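PDB 2WVQ: heterokaryon incompatibility protein s from Podospora anserina, which mediates heterokaryon incompatibility, forming the [het-s] prion and interacting with het-S from incompatible cells to trigger a lethal reaction. Local coordinates for residues V116-D119 / K120-K123; L154-G157 / K158-E161; G210-A213 / A214-D217. The protein carries 2 engineered substitutions. All blocks are in the same frame, centred on the assembly; numbering follows the deposited sequence.

Contact 1 (V116-D119 / K120-K123); sequences VFED and KDMK
D121 and E118 bind each other twice across a tight turn. The backbone N of E118 donates to D121 OD1 at 2.9 Å, and the bond is nearly straight, with 167° at the hydrogen. The acceptor is used on its anti side, close to the carboxylate plane. In return, D121 N donates to E118 O at 2.7 Å. With CG anti to its carbonyl carbon (chi1 -61°), beside its own N, D121 turns OD1 back to the amide of E118. On the same side, K120 runs alongside E118 and points the same way. Its NZ meets E118 OE1 at 2.7 Å in a salt bridge, coming from above the carboxylate plane. The lysine reaches it by bending at its last two torsions. The F117 ring turns an edge to the aspartate: CD2 lies 3.7 Å from D121 CB, and the ring and carboxylate planes stand 79° apart.

The chain here makes a short 3-10 turn in the loop between helix 79-108 and helix 124-140, within the N-terminal globular domain, which precedes the prion domain. M122 N donates to D119 O at 3.1 Å, continuing the turn by one more i to i+3 bond.

A second shell fixes the loop against its neighbours. F117 stacks on Y42, and its backbone pairs with L34. D119 forms a salt bridge with R131, while its carbonyl oxygen also accepts from R127. The buried M122 side chain packs against Y42 and Q46 of helix 42-62 and H130 of helix 124-140.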
loop_
_atom_site.group_PDB
_atom_site.type_symbol
_atom_site.label_atom_id
_atom_site.label_comp_id
_atom_site.label_asym_id
_atom_site.label_seq_id
_atom_site.Cartn_x
_atom_site.Cartn_y
_atom_site.Cartn_z
ATOM N N VAL A 116 -8.510 -18.291 13.340
ATOM C CA VAL A 116 -8.779 -18.021 11.925
ATOM C C VAL A 116 -9.830 -18.965 11.324
ATOM O O VAL A 116 -9.956 -20.112 11.744
ATOM C CB VAL A 116 -7.471 -18.015 11.041
ATOM C CG1 VAL A 116 -6.466 -16.985 11.542
ATOM C CG2 VAL A 116 -6.821 -19.376 10.996
ATOM N N PHE A 117 -10.567 -18.467 10.337
ATOM C CA PHE A 117 -11.460 -19.290 9.537
ATOM C C PHE A 117 -10.717 -20.378 8.728
ATOM O O PHE A 117 -9.540 -20.221 8.390
ATOM C CB PHE A 117 -12.290 -18.411 8.608
ATOM C CG PHE A 117 -13.409 -17.674 9.305
ATOM C CD1 PHE A 117 -13.297 -16.309 9.568
ATOM C CD2 PHE A 117 -14.573 -18.351 9.705
ATOM C CE1 PHE A 117 -14.324 -15.614 10.212
ATOM C CE2 PHE A 117 -15.614 -17.672 10.363
ATOM C CZ PHE A 117 -15.491 -16.299 10.616
ATOM N N GLU A 118 -11.415 -21.476 8.445
ATOM C CA GLU A 118 -10.899 -22.529 7.562
ATOM C C GLU A 118 -12.016 -22.875 6.614
ATOM O O GLU A 118 -13.166 -22.603 6.926
ATOM C CB GLU A 118 -10.401 -23.754 8.349
ATOM C CG GLU A 118 -11.150 -24.014 9.653
ATOM C CD GLU A 118 -10.247 -24.529 10.786
ATOM O OE1 GLU A 118 -9.559 -25.567 10.604
ATOM O OE2 GLU A 118 -10.246 -23.889 11.868
ATOM N N ASP A 119 -11.701 -23.445 5.447
ATOM C CA ASP A 119 -12.746 -23.615 4.413
ATOM C C ASP A 119 -13.929 -24.532 4.781
ATOM O O ASP A 119 -14.974 -24.483 4.141
ATOM C CB ASP A 119 -12.172 -23.826 2.985
ATOM C CG ASP A 119 -11.668 -25.245 2.726
ATOM O OD1 ASP A 119 -11.103 -25.447 1.622
ATOM O OD2 ASP A 119 -11.839 -26.151 3.574
ATOM N N LYS A 120 -13.772 -25.321 5.845
ATOM C CA LYS A 120 -14.893 -26.012 6.490
ATOM C C LYS A 120 -15.937 -25.058 7.089
ATOM O O LYS A 120 -17.038 -25.488 7.395
ATOM C CB LYS A 120 -14.414 -26.998 7.577
ATOM C CG LYS A 120 -14.069 -26.343 8.932
ATOM C CD LYS A 120 -14.008 -27.339 10.073
ATOM C CE LYS A 120 -12.652 -28.039 10.186
ATOM N NZ LYS A 120 -11.628 -27.229 10.944
ATOM N N ASP A 121 -15.573 -23.787 7.273
ATOM C CA ASP A 121 -16.497 -22.750 7.756
ATOM C C ASP A 121 -17.302 -22.094 6.622
ATOM O O ASP A 121 -18.162 -21.228 6.883
ATOM C CB ASP A 121 -15.755 -21.675 8.561
ATOM C CG ASP A 121 -15.084 -22.234 9.772
ATOM O OD1 ASP A 121 -13.869 -22.031 9.914
ATOM O OD2 ASP A 121 -15.775 -22.905 10.578
ATOM N N MET A 122 -17.003 -22.488 5.380
ATOM C CA MET A 122 -17.855 -22.169 4.232
ATOM C C MET A 122 -19.000 -23.153 4.069
ATOM O O MET A 122 -18.919 -24.306 4.508
ATOM C CB MET A 122 -17.050 -22.200 2.939
ATOM C CG MET A 122 -16.052 -21.113 2.800
ATOM S SD MET A 122 -15.132 -21.369 1.264
ATOM C CE MET A 122 -13.936 -20.059 1.408
ATOM N N LYS A 123 -20.053 -22.700 3.401
ATOM C CA LYS A 123 -21.077 -23.600 2.889
ATOM C C LYS A 123 -20.464 -24.501 1.791
ATOM O O LYS A 123 -19.452 -24.121 1.177
ATOM C CB LYS A 123 -22.276 -22.790 2.380
ATOM C CG LYS A 123 -22.833 -21.811 3.432
ATOM C CD LYS A 123 -24.235 -21.367 3.117
ATOM C CE LYS A 123 -24.982 -20.981 4.397
ATOM N NZ LYS A 123 -26.457 -20.866 4.178
#

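Contact 2 (L154-G157 / K158-E161); sequences LYDG and KSLE
L154 meets both S159 and L160, one with each methyl branch. Its CD1 lies 3.8 Å from CD2 of L160, and the two leucines cross at about a right angle. Its CD2 rests at the same distance from CB of S159. L154 ends strand 152-154, which pairs in parallel with strand 32-34, and both leucines also touch L34 there. L160 reaches further, to C45 and L49 of helix 42-62.

D156 comes next and turns its carboxylate over the start of the helix. Its chi1 of 59° places CG between the backbone N and the carbonyl carbon, bringing both oxygens to S159. S159 OG donates to D156 OD1 at 2.8 Å, on the syn side and 24° out of the carboxylate plane. S159 N donates to D156 OD2 at 2.9 Å, from above that plane and with a bent N-H line of 143°. One residue thus supplies two donors to one carboxylate, which should hold its rotation. The nearby N-terminal end of the helix would probably favour the negative charge. S159 N also makes a weak bond to the carbonyl oxygen of D156.

G157 O accepts from E161 N at 2.9 Å, an i to i+4 helical bond. The folded K158 chain lies beside the G157 peptide, with CE 3.6 Å from G157 C.

D156 is the N-cap of helix 157-176. Its side-chain bond to the amide of S159 is the classic aspartate N-cap, made here at a strand-to-helix junction of the globular domain.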
loop_
_atom_site.group_PDB
_atom_site.type_symbol
_atom_site.label_atom_id
_atom_site.label_comp_id
_atom_site.label_asym_id
_atom_site.label_seq_id
_atom_site.Cartn_x
_atom_site.Cartn_y
_atom_site.Cartn_z
ATOM N N LEU A 154 -5.111 -11.949 7.679
ATOM C CA LEU A 154 -5.726 -10.634 7.565
ATOM C C LEU A 154 -6.795 -10.498 8.654
ATOM O O LEU A 154 -7.780 -11.239 8.654
ATOM C CB LEU A 154 -6.395 -10.469 6.207
ATOM C CG LEU A 154 -5.463 -10.497 4.992
ATOM C CD1 LEU A 154 -6.238 -10.538 3.684
ATOM C CD2 LEU A 154 -4.580 -9.271 5.049
ATOM N N TYR A 155 -6.612 -9.538 9.557
ATOM C CA TYR A 155 -7.462 -9.435 10.754
ATOM C C TYR A 155 -8.551 -8.354 10.643
ATOM O O TYR A 155 -9.438 -8.249 11.518
ATOM C CB TYR A 155 -6.584 -9.212 12.018
ATOM C CG TYR A 155 -5.673 -10.351 12.400
ATOM C CD1 TYR A 155 -4.285 -10.247 12.235
ATOM C CD2 TYR A 155 -6.181 -11.518 12.971
ATOM C CE1 TYR A 155 -3.430 -11.293 12.625
ATOM C CE2 TYR A 155 -5.339 -12.559 13.348
ATOM C CZ TYR A 155 -3.965 -12.437 13.151
ATOM O OH TYR A 155 -3.120 -13.461 13.523
ATOM N N ASP A 156 -8.510 -7.549 9.584
ATOM C CA ASP A 156 -9.578 -6.561 9.364
ATOM C C ASP A 156 -10.014 -6.550 7.903
ATOM O O ASP A 156 -9.232 -6.904 7.040
ATOM C CB ASP A 156 -9.122 -5.164 9.786
ATOM C CG ASP A 156 -7.908 -4.716 9.028
ATOM O OD1 ASP A 156 -6.797 -5.209 9.340
ATOM O OD2 ASP A 156 -8.077 -3.900 8.097
ATOM N N GLY A 157 -11.251 -6.123 7.647
ATOM C CA GLY A 157 -11.819 -6.040 6.291
ATOM C C GLY A 157 -11.010 -5.167 5.338
ATOM O O GLY A 157 -10.869 -5.481 4.143
ATOM N N LYS A 158 -10.450 -4.086 5.881
ATOM C CA LYS A 158 -9.805 -3.044 5.072
ATOM C C LYS A 158 -8.437 -3.437 4.522
ATOM O O LYS A 158 -8.015 -2.930 3.487
ATOM C CB LYS A 158 -9.735 -1.715 5.851
ATOM C CG LYS A 158 -11.023 -1.333 6.609
ATOM C CD LYS A 158 -12.257 -1.153 5.676
ATOM C CE LYS A 158 -13.238 -2.354 5.749
ATOM N NZ LYS A 158 -13.823 -2.747 4.419
ATOM N N SER A 159 -7.755 -4.325 5.238
ATOM C CA SER A 159 -6.554 -4.995 4.773
ATOM C C SER A 159 -6.843 -5.921 3.573
ATOM O O SER A 159 -6.009 -6.040 2.651
ATOM C CB SER A 159 -5.946 -5.821 5.915
ATOM O OG SER A 159 -5.434 -4.991 6.953
ATOM N N LEU A 160 -7.985 -6.617 3.620
ATOM C CA LEU A 160 -8.418 -7.524 2.540
ATOM C C LEU A 160 -8.782 -6.722 1.306
ATOM O O LEU A 160 -8.334 -7.034 0.205
ATOM C CB LEU A 160 -9.627 -8.349 2.993
ATOM C CG LEU A 160 -10.411 -9.403 2.163
ATOM C CD1 LEU A 160 -11.024 -8.927 0.869
ATOM C CD2 LEU A 160 -9.619 -10.661 1.958
ATOM N N GLU A 161 -9.598 -5.688 1.504
ATOM C CA GLU A 161 -9.970 -4.770 0.424
ATOM C C GLU A 161 -8.750 -4.138 -0.223
ATOM O O GLU A 161 -8.678 -4.070 -1.454
ATOM C CB GLU A 161 -10.924 -3.671 0.909
ATOM C CG GLU A 161 -12.339 -4.152 1.259
ATOM C CD GLU A 161 -13.022 -4.971 0.152
ATOM O OE1 GLU A 161 -13.915 -5.786 0.498
ATOM O OE2 GLU A 161 -12.683 -4.814 -1.051
#

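Contact 3 (G210-A213 / A214-D217); sequences GIDA and AMSD
D212 and M215 cross at about a right angle at the start of helix 213-224. The carboxylate of D212 lies across the base of the methionine side chain. M215 CB is 3.5 Å from D212 OD2, and the terminal CE returns to the same oxygen at 3.6 Å. M215 achieves this by running extended from CA to SD and then turning at chi3 (-49°), which swings the methyl group back over the aspartate.

The other carboxylate oxygen serves the backbone. M215 N donates to D212 OD1 at 3.1 Å. The bond is straight at the hydrogen, 168°, but the donor stands above the carboxylate plane. D212 CG lies opposite its own backbone N, chi1 -171°, and this places the acid over the first helical turn. A water donates to D212 OD1 at 2.7 Å and accepts from A214 N, so a second amide of the turn is tied to the same oxygen through it.

The carboxylate has a strong partner beyond the turn. D212 OD2 forms a salt bridge with R58 of helix 42-62, and M215 also touches R58. D212 is buried, so this arginine and the helix start together would probably stabilise its negative charge.

S216 and D217 follow on the helix. S216 N donates to D212 O at 3.0 Å. S216 OG turns elsewhere, to the carbonyl oxygen of K205. D217 N donates to A213 O at 2.8 Å, and the side chain of D217 folds beside that carbonyl.

An aspartate N-cap with a water-mediated second link thus opens the last helix of the globular domain, and the bond from D212 to R58 ties that opening to helix 42-62.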
loop_
_atom_site.group_PDB
_atom_site.type_symbol
_atom_site.label_atom_id
_atom_site.label_comp_id
_atom_site.label_asym_id
_atom_site.label_seq_id
_atom_site.Cartn_x
_atom_site.Cartn_y
_atom_site.Cartn_z
ATOM N N GLY A 210 -15.960 -5.877 -9.812
ATOM C CA GLY A 210 -14.890 -4.962 -9.405
ATOM C C GLY A 210 -13.458 -5.486 -9.475
ATOM O O GLY A 210 -12.508 -4.706 -9.324
ATOM N N ILE A 211 -13.284 -6.789 -9.703
ATOM C CA ILE A 211 -11.951 -7.405 -9.609
ATOM C C ILE A 211 -11.517 -8.199 -10.844
ATOM O O ILE A 211 -10.336 -8.229 -11.193
ATOM C CB ILE A 211 -11.759 -8.218 -8.267
ATOM C CG1 ILE A 211 -12.608 -9.477 -8.186
ATOM C CG2 ILE A 211 -12.115 -7.348 -7.050
ATOM C CD1 ILE A 211 -12.635 -10.087 -6.765
ATOM N N ASP A 212 -12.486 -8.799 -11.523
ATOM C CA ASP A 212 -12.212 -9.635 -12.696
ATOM C C ASP A 212 -13.411 -9.641 -13.655
ATOM O O ASP A 212 -14.232 -10.581 -13.621
ATOM C CB ASP A 212 -11.883 -11.061 -12.245
ATOM C CG ASP A 212 -11.375 -11.941 -13.384
ATOM O OD1 ASP A 212 -11.542 -11.572 -14.570
ATOM O OD2 ASP A 212 -10.855 -13.025 -13.085
ATOM N N ALA A 213 -13.498 -8.603 -14.498
ATOM C CA ALA A 213 -14.578 -8.448 -15.502
ATOM C C ALA A 213 -14.691 -9.620 -16.487
ATOM O O ALA A 213 -15.807 -9.990 -16.878
ATOM C CB ALA A 213 -14.423 -7.152 -16.260
ATOM N N ALA A 214 -13.552 -10.177 -16.893
ATOM C CA ALA A 214 -13.512 -11.348 -17.778
ATOM C C ALA A 214 -14.282 -12.554 -17.193
ATOM O O ALA A 214 -15.121 -13.158 -17.887
ATOM C CB ALA A 214 -12.073 -11.704 -18.143
ATOM N N MET A 215 -14.040 -12.854 -15.915
ATOM C CA MET A 215 -14.780 -13.906 -15.180
ATOM C C MET A 215 -16.233 -13.541 -14.964
ATOM O O MET A 215 -17.131 -14.370 -15.096
ATOM C CB MET A 215 -14.116 -14.200 -13.829
ATOM C CG MET A 215 -14.810 -15.301 -13.012
ATOM S SD MET A 215 -14.050 -15.762 -11.440
ATOM C CE MET A 215 -12.309 -16.021 -11.810
ATOM N N SER A 216 -16.471 -12.286 -14.626
ATOM C CA SER A 216 -17.828 -11.806 -14.455
ATOM C C SER A 216 -18.649 -11.986 -15.737
ATOM O O SER A 216 -19.781 -12.506 -15.708
ATOM C CB SER A 216 -17.805 -10.354 -13.988
ATOM O OG SER A 216 -19.079 -9.983 -13.512
ATOM N N ASP A 217 -18.062 -11.592 -16.866
ATOM C CA ASP A 217 -18.736 -11.693 -18.179
ATOM C C ASP A 217 -18.933 -13.130 -18.653
ATOM O O ASP A 217 -19.957 -13.451 -19.264
ATOM C CB ASP A 217 -17.976 -10.901 -19.244
ATOM C CG ASP A 217 -17.963 -9.403 -18.969
ATOM O OD1 ASP A 217 -18.717 -8.935 -18.089
ATOM O OD2 ASP A 217 -17.178 -8.690 -19.632
HETATM O O HOH W 1 -10.597 -9.538 -16.001
#

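Overall arrangement
The three contacts follow one another along the chain without touching. Contacts 1 and 2 are closest, with centres about 17 Å apart and nearest atoms about 5 Å apart. Contact 3 lies about 21 Å from contact 2 and 24 Å from contact 1, between centres. Each sits at or just before the start of a helix: 124-140, 157-176 and 213-224. Helix 42-62 joins them, since side chains from all three reach it. Strand 32-34 is a second link, with L34 meeting F117 of contact 1 and both leucines of contact 2. Contacts 2 and 3 share the aspartate N-cap, whereas in contact 1 the D121 carboxylate takes the amide of E118, beside a 3-10 turn.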